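V-type ATP synthase alpha chain (Nanoarchaeum equitans Kin4-M, PDB 5BN3) is an A subunit of the V/A-type rotary ATPase family, built around a P-loop nucleotide-binding domain that holds ADP in this model. Local coordinates at residues P118-I132 against R143-I157. Numbering follows the deposited sequence.
Sequences PKKKKGDTIKGGDII and RIIVPPNVEGKIEEI
I126 and V146 reach toward each other tip to tip, I126 CD1 ending 3.6 Å from V146 CG1. The same V146 methyl packs crosswise on I132 CB, and I132 CG1 in turn meets I157 CD1 at 3.7 Å. With CG1 anti to the backbone N (chi1 -179°), I157 stretches its chain inward, and its CD1 sits between I132 and P118 CB. I154 comes from before the corner the chain turns at E155; its CD1 presses on K120 CB at 3.4 Å, tighter than usual for two carbons, while the lysine chain bends away. On the other face of the hairpin, I131 CD1 lies across the extended chain of R143, and its CG1 touches I145 CG2. Backbone bonds frame these side chains in two antiparallel pairings. In the first, I126 N and G152 O lie 2.6 Å apart, G152 N returns the bond to I126 O, and I154 N binds D124 O. In the second, V146 N binds D130 O and I132 N binds I144 O, with the register shifted by two residues between the pairings. Both segments lie in the barrel-sandwich domain of the ATP synthase alpha/beta family: strands 125-126 and 152-157 belong to one sheet, 131-137 and 140-145 to another, and I126 of the first packs against V146, which follows strand 140-145, while I157 meets I132. Two type II turns, K121 to D124 and K127 to D130, carry the chain round, with glycines G123 and G129 at positive phi. Each closing aspartate steadies its turn: D124 OD2 takes K121 N at 3.0 Å from above the carboxylate plane, and D130 OD2 takes K127 N at 2.7 Å. Farther out, F116 of strand 114-118 packs on I132 and I144, A169 and V171 cover I132 and I126, and R143 reaches Q311 O and E141.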
ATOM      1  N   PRO A 118     -18.057  10.593  61.217  1.00 45.83           N
ATOM      2  CA  PRO A 118     -18.186  11.960  60.695  1.00 42.44           C
ATOM      3  C   PRO A 118     -16.951  12.815  60.967  1.00 42.54           C
ATOM      4  O   PRO A 118     -16.245  12.583  61.947  1.00 44.89           O
ATOM      5  CB  PRO A 118     -19.393  12.514  61.463  1.00 54.10           C
ATOM      6  CG  PRO A 118     -19.408  11.749  62.737  1.00 63.88           C
ATOM      7  CD  PRO A 118     -18.931  10.362  62.381  1.00 49.50           C
ATOM      8  N   LYS A 119     -16.694  13.783  60.094  1.00 50.28           N
ATOM      9  CA  LYS A 119     -15.576  14.697  60.277  1.00 57.93           C
ATOM     10  C   LYS A 119     -16.081  16.126  60.343  1.00 46.86           C
ATOM     11  O   LYS A 119     -15.301  17.071  60.449  1.00 55.80           O
ATOM     12  CB  LYS A 119     -14.559  14.539  59.145  1.00 55.73           C
ATOM     13  CG  LYS A 119     -13.765  13.248  59.211  1.00 63.38           C
ATOM     14  CD  LYS A 119     -13.103  13.096  60.573  1.00 79.64           C
ATOM     15  CE  LYS A 119     -12.196  11.876  60.624  1.00 84.99           C
ATOM     16  NZ  LYS A 119     -11.479  11.783  61.929  1.00 77.78           N
ATOM     17  N   LYS A 120     -17.399  16.269  60.278  1.00 53.03           N
ATOM     18  CA  LYS A 120     -18.036  17.571  60.399  1.00 53.64           C
ATOM     19  C   LYS A 120     -19.054  17.533  61.529  1.00 64.46           C
ATOM     20  O   LYS A 120     -19.528  16.461  61.914  1.00 57.40           O
ATOM     21  CB  LYS A 120     -18.730  17.947  59.091  1.00 51.67           C
ATOM     22  CG  LYS A 120     -17.839  17.923  57.864  1.00 53.81           C
ATOM     23  CD  LYS A 120     -16.701  18.925  57.964  1.00 64.11           C
ATOM     24  CE  LYS A 120     -16.936  20.122  57.055  1.00 69.37           C
ATOM     25  NZ  LYS A 120     -15.657  20.664  56.510  1.00 77.90           N
ATOM     26  N   LYS A 121     -19.383  18.704  62.064  1.00 63.13           N
ATOM     27  CA  LYS A 121     -20.384  18.801  63.117  1.00 56.79           C
ATOM     28  C   LYS A 121     -21.660  19.430  62.585  1.00 58.37           C
ATOM     29  O   LYS A 121     -21.659  20.061  61.528  1.00 58.64           O
ATOM     30  CB  LYS A 121     -19.854  19.632  64.288  1.00 75.98           C
ATOM     31  CG  LYS A 121     -18.666  19.016  65.001  1.00 91.79           C
ATOM     32  CD  LYS A 121     -18.192  19.906  66.139  1.00100.92           C
ATOM     33  CE  LYS A 121     -17.045  19.271  66.908  1.00107.14           C
ATOM     34  NZ  LYS A 121     -16.589  20.156  68.015  1.00103.96           N
ATOM     35  N   LYS A 122     -22.748  19.244  63.323  1.00 58.92           N
ATOM     36  CA  LYS A 122     -24.009  19.903  63.025  1.00 64.54           C
ATOM     37  C   LYS A 122     -23.792  21.413  63.064  1.00 62.38           C
ATOM     38  O   LYS A 122     -23.106  21.922  63.951  1.00 61.86           O
ATOM     39  CB  LYS A 122     -25.052  19.488  64.064  1.00 64.62           C
ATOM     40  CG  LYS A 122     -26.464  19.985  63.815  1.00 77.15           C
ATOM     41  CD  LYS A 122     -27.378  19.508  64.936  1.00 81.70           C
ATOM     42  CE  LYS A 122     -28.731  20.193  64.894  1.00 84.30           C
ATOM     43  NZ  LYS A 122     -29.511  19.928  66.136  1.00 96.59           N
ATOM     44  N   GLY A 123     -24.349  22.126  62.090  1.00 55.22           N
ATOM     45  CA  GLY A 123     -24.189  23.567  62.033  1.00 65.32           C
ATOM     46  C   GLY A 123     -23.002  24.014  61.201  1.00 69.71           C
ATOM     47  O   GLY A 123     -22.877  25.195  60.876  1.00 70.10           O
ATOM     48  N   ASP A 124     -22.119  23.078  60.866  1.00 66.68           N
ATOM     49  CA  ASP A 124     -21.003  23.381  59.978  1.00 63.12           C
ATOM     50  C   ASP A 124     -21.524  23.685  58.578  1.00 57.82           C
ATOM     51  O   ASP A 124     -22.521  23.105  58.140  1.00 59.42           O
ATOM     52  CB  ASP A 124     -20.024  22.204  59.917  1.00 65.71           C
ATOM     53  CG  ASP A 124     -19.129  22.121  61.139  1.00 84.57           C
ATOM     54  OD1 ASP A 124     -19.383  22.849  62.123  1.00 83.94           O
ATOM     55  OD2 ASP A 124     -18.172  21.317  61.116  1.00 69.58           O
ATOM     56  N   THR A 125     -20.860  24.604  57.885  1.00 56.49           N
ATOM     57  CA  THR A 125     -21.182  24.872  56.489  1.00 66.08           C
ATOM     58  C   THR A 125     -20.315  23.973  55.612  1.00 61.28           C
ATOM     59  O   THR A 125     -19.127  23.789  55.885  1.00 59.38           O
ATOM     60  CB  THR A 125     -20.957  26.353  56.125  1.00 66.02           C
ATOM     61  OG1 THR A 125     -21.594  27.188  57.100  1.00 85.87           O
ATOM     62  CG2 THR A 125     -21.538  26.660  54.754  1.00 78.44           C
ATOM     63  N   ILE A 126     -20.913  23.401  54.572  1.00 58.99           N
ATOM     64  CA  ILE A 126     -20.200  22.468  53.706  1.00 55.52           C
ATOM     65  C   ILE A 126     -20.290  22.909  52.244  1.00 56.34           C
ATOM     66  O   ILE A 126     -21.297  23.482  51.825  1.00 50.61           O
ATOM     67  CB  ILE A 126     -20.726  21.013  53.897  1.00 57.97           C
ATOM     68  CG1 ILE A 126     -19.633  19.988  53.593  1.00 67.62           C
ATOM     69  CG2 ILE A 126     -21.984  20.748  53.073  1.00 59.98           C
ATOM     70  CD1 ILE A 126     -20.060  18.558  53.841  1.00 72.52           C
ATOM     71  N   LYS A 127     -19.224  22.678  51.482  1.00 56.08           N
ATOM     72  CA  LYS A 127     -19.237  22.961  50.047  1.00 50.59           C
ATOM     73  C   LYS A 127     -18.879  21.711  49.246  1.00 54.75           C
ATOM     74  O   LYS A 127     -18.435  20.715  49.813  1.00 46.05           O
ATOM     75  CB  LYS A 127     -18.310  24.135  49.693  1.00 66.56           C
ATOM     76  CG  LYS A 127     -16.888  24.006  50.218  1.00 75.93           C
ATOM     77  CD  LYS A 127     -16.098  25.302  50.045  1.00 84.41           C
ATOM     78  CE  LYS A 127     -15.253  25.290  48.778  1.00 83.91           C
ATOM     79  NZ  LYS A 127     -14.475  26.553  48.619  1.00 76.12           N
ATOM     80  N   GLY A 128     -19.091  21.766  47.933  1.00 45.92           N
ATOM     81  CA  GLY A 128     -18.884  20.615  47.070  1.00 43.27           C
ATOM     82  C   GLY A 128     -17.508  19.988  47.184  1.00 39.39           C
ATOM     83  O   GLY A 128     -16.493  20.690  47.201  1.00 38.32           O
ATOM     84  N   GLY A 129     -17.471  18.664  47.279  1.00 49.63           N
ATOM     85  CA  GLY A 129     -16.212  17.946  47.337  1.00 44.65           C
ATOM     86  C   GLY A 129     -15.616  17.812  48.728  1.00 49.88           C
ATOM     87  O   GLY A 129     -14.576  17.170  48.893  1.00 47.02           O
ATOM     88  N   ASP A 130     -16.262  18.412  49.725  1.00 48.17           N
ATOM     89  CA  ASP A 130     -15.771  18.338  51.100  1.00 47.31           C
ATOM     90  C   ASP A 130     -15.872  16.925  51.673  1.00 32.64           C
ATOM     91  O   ASP A 130     -16.803  16.182  51.358  1.00 38.18           O
ATOM     92  CB  ASP A 130     -16.532  19.310  52.007  1.00 52.83           C
ATOM     93  CG  ASP A 130     -16.093  20.751  51.829  1.00 65.21           C
ATOM     94  OD1 ASP A 130     -14.985  20.982  51.300  1.00 66.78           O
ATOM     95  OD2 ASP A 130     -16.855  21.654  52.235  1.00 70.59           O
ATOM     96  N   ILE A 131     -14.911  16.562  52.518  1.00 40.54           N
ATOM     97  CA  ILE A 131     -14.952  15.288  53.224  1.00 40.22           C
ATOM     98  C   ILE A 131     -15.876  15.399  54.436  1.00 49.45           C
ATOM     99  O   ILE A 131     -15.563  16.097  55.402  1.00 47.19           O
ATOM    100  CB  ILE A 131     -13.543  14.860  53.687  1.00 40.58           C
ATOM    101  CG1 ILE A 131     -12.611  14.705  52.481  1.00 38.31           C
ATOM    102  CG2 ILE A 131     -13.609  13.561  54.470  1.00 38.14           C
ATOM    103  CD1 ILE A 131     -11.171  14.420  52.854  1.00 44.91           C
ATOM    104  N   ILE A 132     -17.015  14.715  54.379  1.00 44.54           N
ATOM    105  CA  ILE A 132     -18.007  14.785  55.448  1.00 45.47           C
ATOM    106  C   ILE A 132     -17.738  13.730  56.521  1.00 51.52           C
ATOM    107  O   ILE A 132     -18.222  13.838  57.650  1.00 45.02           O
ATOM    108  CB  ILE A 132     -19.446  14.658  54.889  1.00 56.67           C
ATOM    109  CG1 ILE A 132     -20.476  15.149  55.909  1.00 62.64           C
ATOM    110  CG2 ILE A 132     -19.740  13.229  54.446  1.00 44.48           C
ATOM    111  CD1 ILE A 132     -21.875  15.243  55.357  1.00 57.53           C
ATOM    112  N   ARG A 143     -12.813   8.108  52.032  1.00 37.69           N
ATOM    113  CA  ARG A 143     -13.291   9.431  52.396  1.00 38.42           C
ATOM    114  C   ARG A 143     -14.594   9.762  51.682  1.00 46.12           C
ATOM    115  O   ARG A 143     -14.653   9.810  50.452  1.00 41.52           O
ATOM    116  CB  ARG A 143     -12.209  10.477  52.114  1.00 35.14           C
ATOM    117  CG  ARG A 143     -11.009  10.327  53.043  1.00 39.38           C
ATOM    118  CD  ARG A 143      -9.759  10.998  52.509  1.00 39.92           C
ATOM    119  NE  ARG A 143      -8.596  10.690  53.342  1.00 38.77           N
ATOM    120  CZ  ARG A 143      -7.337  10.960  53.010  1.00 53.51           C
ATOM    121  NH1 ARG A 143      -7.062  11.547  51.853  1.00 46.74           N
ATOM    122  NH2 ARG A 143      -6.351  10.638  53.832  1.00 52.52           N
ATOM    123  N   ILE A 144     -15.645   9.968  52.469  1.00 36.16           N
ATOM    124  CA  ILE A 144     -16.953  10.291  51.918  1.00 34.83           C
ATOM    125  C   ILE A 144     -16.977  11.762  51.525  1.00 40.14           C
ATOM    126  O   ILE A 144     -17.103  12.642  52.376  1.00 46.10           O
ATOM    127  CB  ILE A 144     -18.082   9.985  52.920  1.00 38.69           C
ATOM    128  CG1 ILE A 144     -17.917   8.569  53.480  1.00 33.63           C
ATOM    129  CG2 ILE A 144     -19.446  10.151  52.261  1.00 34.42           C
ATOM    130  CD1 ILE A 144     -17.895   7.477  52.414  1.00 36.95           C
ATOM    131  N   ILE A 145     -16.830  12.022  50.230  1.00 43.60           N
ATOM    132  CA  ILE A 145     -16.859  13.383  49.719  1.00 39.63           C
ATOM    133  C   ILE A 145     -18.238  13.693  49.154  1.00 43.18           C
ATOM    134  O   ILE A 145     -18.783  12.922  48.361  1.00 49.96           O
ATOM    135  CB  ILE A 145     -15.765  13.621  48.653  1.00 42.06           C
ATOM    136  CG1 ILE A 145     -15.802  12.527  47.584  1.00 39.83           C
ATOM    137  CG2 ILE A 145     -14.387  13.660  49.306  1.00 39.16           C
ATOM    138  CD1 ILE A 145     -14.844  12.773  46.434  1.00 36.34           C
ATOM    139  N   VAL A 146     -18.806  14.814  49.585  1.00 43.54           N
ATOM    140  CA  VAL A 146     -20.116  15.232  49.109  1.00 45.41           C
ATOM    141  C   VAL A 146     -20.016  15.608  47.636  1.00 45.99           C
ATOM    142  O   VAL A 146     -18.953  16.042  47.182  1.00 43.82           O
ATOM    143  CB  VAL A 146     -20.663  16.414  49.939  1.00 58.47           C
ATOM    144  CG1 VAL A 146     -20.795  16.017  51.397  1.00 57.52           C
ATOM    145  CG2 VAL A 146     -19.762  17.624  49.811  1.00 52.69           C
ATOM    146  N   PRO A 147     -21.110  15.419  46.877  1.00 47.76           N
ATOM    147  CA  PRO A 147     -21.095  15.736  45.444  1.00 52.37           C
ATOM    148  C   PRO A 147     -20.672  17.179  45.188  1.00 51.08           C
ATOM    149  O   PRO A 147     -20.928  18.038  46.034  1.00 44.37           O
ATOM    150  CB  PRO A 147     -22.555  15.544  45.031  1.00 57.39           C
ATOM    151  CG  PRO A 147     -23.094  14.556  46.008  1.00 45.35           C
ATOM    152  CD  PRO A 147     -22.403  14.854  47.307  1.00 46.61           C
ATOM    153  N   PRO A 148     -20.021  17.439  44.042  1.00 44.91           N
ATOM    154  CA  PRO A 148     -19.553  18.787  43.700  1.00 50.87           C
ATOM    155  C   PRO A 148     -20.654  19.849  43.730  1.00 46.45           C
ATOM    156  O   PRO A 148     -20.350  21.024  43.944  1.00 48.49           O
ATOM    157  CB  PRO A 148     -19.028  18.618  42.271  1.00 49.85           C
ATOM    158  CG  PRO A 148     -18.578  17.199  42.211  1.00 46.09           C
ATOM    159  CD  PRO A 148     -19.554  16.431  43.071  1.00 46.33           C
ATOM    160  N   ASN A 149     -21.905  19.444  43.530  1.00 55.17           N
ATOM    161  CA  ASN A 149     -23.007  20.406  43.476  1.00 54.69           C
ATOM    162  C   ASN A 149     -23.731  20.684  44.799  1.00 61.91           C
ATOM    163  O   ASN A 149     -24.602  21.554  44.851  1.00 61.90           O
ATOM    164  CB  ASN A 149     -24.016  20.037  42.375  1.00 58.53           C
ATOM    165  CG  ASN A 149     -24.785  18.754  42.672  1.00 67.28           C
ATOM    166  OD1 ASN A 149     -24.666  18.166  43.748  1.00 72.40           O
ATOM    167  ND2 ASN A 149     -25.596  18.325  41.710  1.00 83.93           N
ATOM    168  N   VAL A 150     -23.388  19.958  45.861  1.00 53.94           N
ATOM    169  CA  VAL A 150     -24.028  20.218  47.151  1.00 52.28           C
ATOM    170  C   VAL A 150     -23.245  21.227  47.994  1.00 61.61           C
ATOM    171  O   VAL A 150     -22.011  21.245  47.995  1.00 55.29           O
ATOM    172  CB  VAL A 150     -24.343  18.924  47.955  1.00 60.23           C
ATOM    173  CG1 VAL A 150     -24.630  17.765  47.017  1.00 59.49           C
ATOM    174  CG2 VAL A 150     -23.217  18.576  48.901  1.00 71.79           C
ATOM    175  N   GLU A 151     -23.987  22.073  48.699  1.00 61.66           N
ATOM    176  CA  GLU A 151     -23.412  23.166  49.466  1.00 65.57           C
ATOM    177  C   GLU A 151     -24.443  23.625  50.487  1.00 62.09           C
ATOM    178  O   GLU A 151     -25.648  23.519  50.250  1.00 63.14           O
ATOM    179  CB  GLU A 151     -23.043  24.323  48.530  1.00 64.76           C
ATOM    180  CG  GLU A 151     -22.339  25.500  49.196  1.00 80.64           C
ATOM    181  CD  GLU A 151     -22.168  26.683  48.259  1.00101.16           C
ATOM    182  OE1 GLU A 151     -22.835  26.709  47.202  1.00103.23           O
ATOM    183  OE2 GLU A 151     -21.368  27.589  48.577  1.00106.23           O
ATOM    184  N   GLY A 152     -23.979  24.122  51.628  1.00 48.72           N
ATOM    185  CA  GLY A 152     -24.887  24.637  52.634  1.00 65.00           C
ATOM    186  C   GLY A 152     -24.537  24.207  54.041  1.00 60.96           C
ATOM    187  O   GLY A 152     -23.431  23.730  54.303  1.00 64.65           O
ATOM    188  N   LYS A 153     -25.489  24.375  54.951  1.00 66.47           N
ATOM    189  CA  LYS A 153     -25.259  24.067  56.353  1.00 56.17           C
ATOM    190  C   LYS A 153     -25.705  22.655  56.700  1.00 46.94           C
ATOM    191  O   LYS A 153     -26.737  22.176  56.223  1.00 43.50           O
ATOM    192  CB  LYS A 153     -25.971  25.084  57.245  1.00 66.61           C
ATOM    193  CG  LYS A 153     -25.110  25.592  58.385  1.00 80.22           C
ATOM    194  CD  LYS A 153     -25.587  26.948  58.876  1.00 98.49           C
ATOM    195  CE  LYS A 153     -24.508  27.631  59.695  1.00101.02           C
ATOM    196  NZ  LYS A 153     -24.920  28.984  60.149  1.00103.10           N
ATOM    197  N   ILE A 154     -24.910  21.988  57.528  1.00 49.73           N
ATOM    198  CA  ILE A 154     -25.251  20.657  58.002  1.00 56.09           C
ATOM    199  C   ILE A 154     -26.334  20.754  59.066  1.00 60.52           C
ATOM    200  O   ILE A 154     -26.074  21.163  60.200  1.00 49.24           O
ATOM    201  CB  ILE A 154     -24.014  19.944  58.563  1.00 53.56           C
ATOM    202  CG1 ILE A 154     -22.975  19.792  57.452  1.00 59.46           C
ATOM    203  CG2 ILE A 154     -24.389  18.586  59.126  1.00 54.17           C
ATOM    204  CD1 ILE A 154     -21.666  19.249  57.918  1.00 56.88           C
ATOM    205  N   GLU A 155     -27.555  20.394  58.686  1.00 56.96           N
ATOM    206  CA  GLU A 155     -28.699  20.482  59.582  1.00 60.62           C
ATOM    207  C   GLU A 155     -28.777  19.233  60.450  1.00 71.64           C
ATOM    208  O   GLU A 155     -29.370  19.245  61.530  1.00 70.31           O
ATOM    209  CB  GLU A 155     -29.986  20.654  58.770  1.00 63.14           C
ATOM    210  CG  GLU A 155     -29.941  21.817  57.785  1.00 58.96           C
ATOM    211  CD  GLU A 155     -31.184  21.907  56.917  1.00 82.25           C
ATOM    212  OE1 GLU A 155     -31.743  20.848  56.563  1.00 79.99           O
ATOM    213  OE2 GLU A 155     -31.600  23.039  56.591  1.00 75.62           O
ATOM    214  N   GLU A 156     -28.159  18.160  59.965  1.00 61.71           N
ATOM    215  CA  GLU A 156     -28.153  16.882  60.659  1.00 62.68           C
ATOM    216  C   GLU A 156     -27.007  16.030  60.124  1.00 62.50           C
ATOM    217  O   GLU A 156     -26.781  15.986  58.915  1.00 48.23           O
ATOM    218  CB  GLU A 156     -29.480  16.158  60.418  1.00 55.57           C
ATOM    219  CG  GLU A 156     -30.034  15.447  61.631  1.00 75.45           C
ATOM    220  CD  GLU A 156     -30.706  16.394  62.601  1.00 71.95           C
ATOM    221  OE1 GLU A 156     -31.368  17.351  62.147  1.00 81.32           O
ATOM    222  OE2 GLU A 156     -30.577  16.180  63.820  1.00 80.91           O
ATOM    223  N   ILE A 157     -26.276  15.371  61.017  1.00 46.28           N
ATOM    224  CA  ILE A 157     -25.252  14.416  60.595  1.00 52.48           C
ATOM    225  C   ILE A 157     -25.115  13.275  61.599  1.00 56.96           C
ATOM    226  O   ILE A 157     -24.992  13.500  62.805  1.00 49.42           O
ATOM    227  CB  ILE A 157     -23.881  15.090  60.313  1.00 51.41           C
ATOM    228  CG1 ILE A 157     -22.860  14.049  59.841  1.00 46.40           C
ATOM    229  CG2 ILE A 157     -23.374  15.842  61.535  1.00 48.33           C
ATOM    230  CD1 ILE A 157     -21.538  14.640  59.398  1.00 45.72           C
TER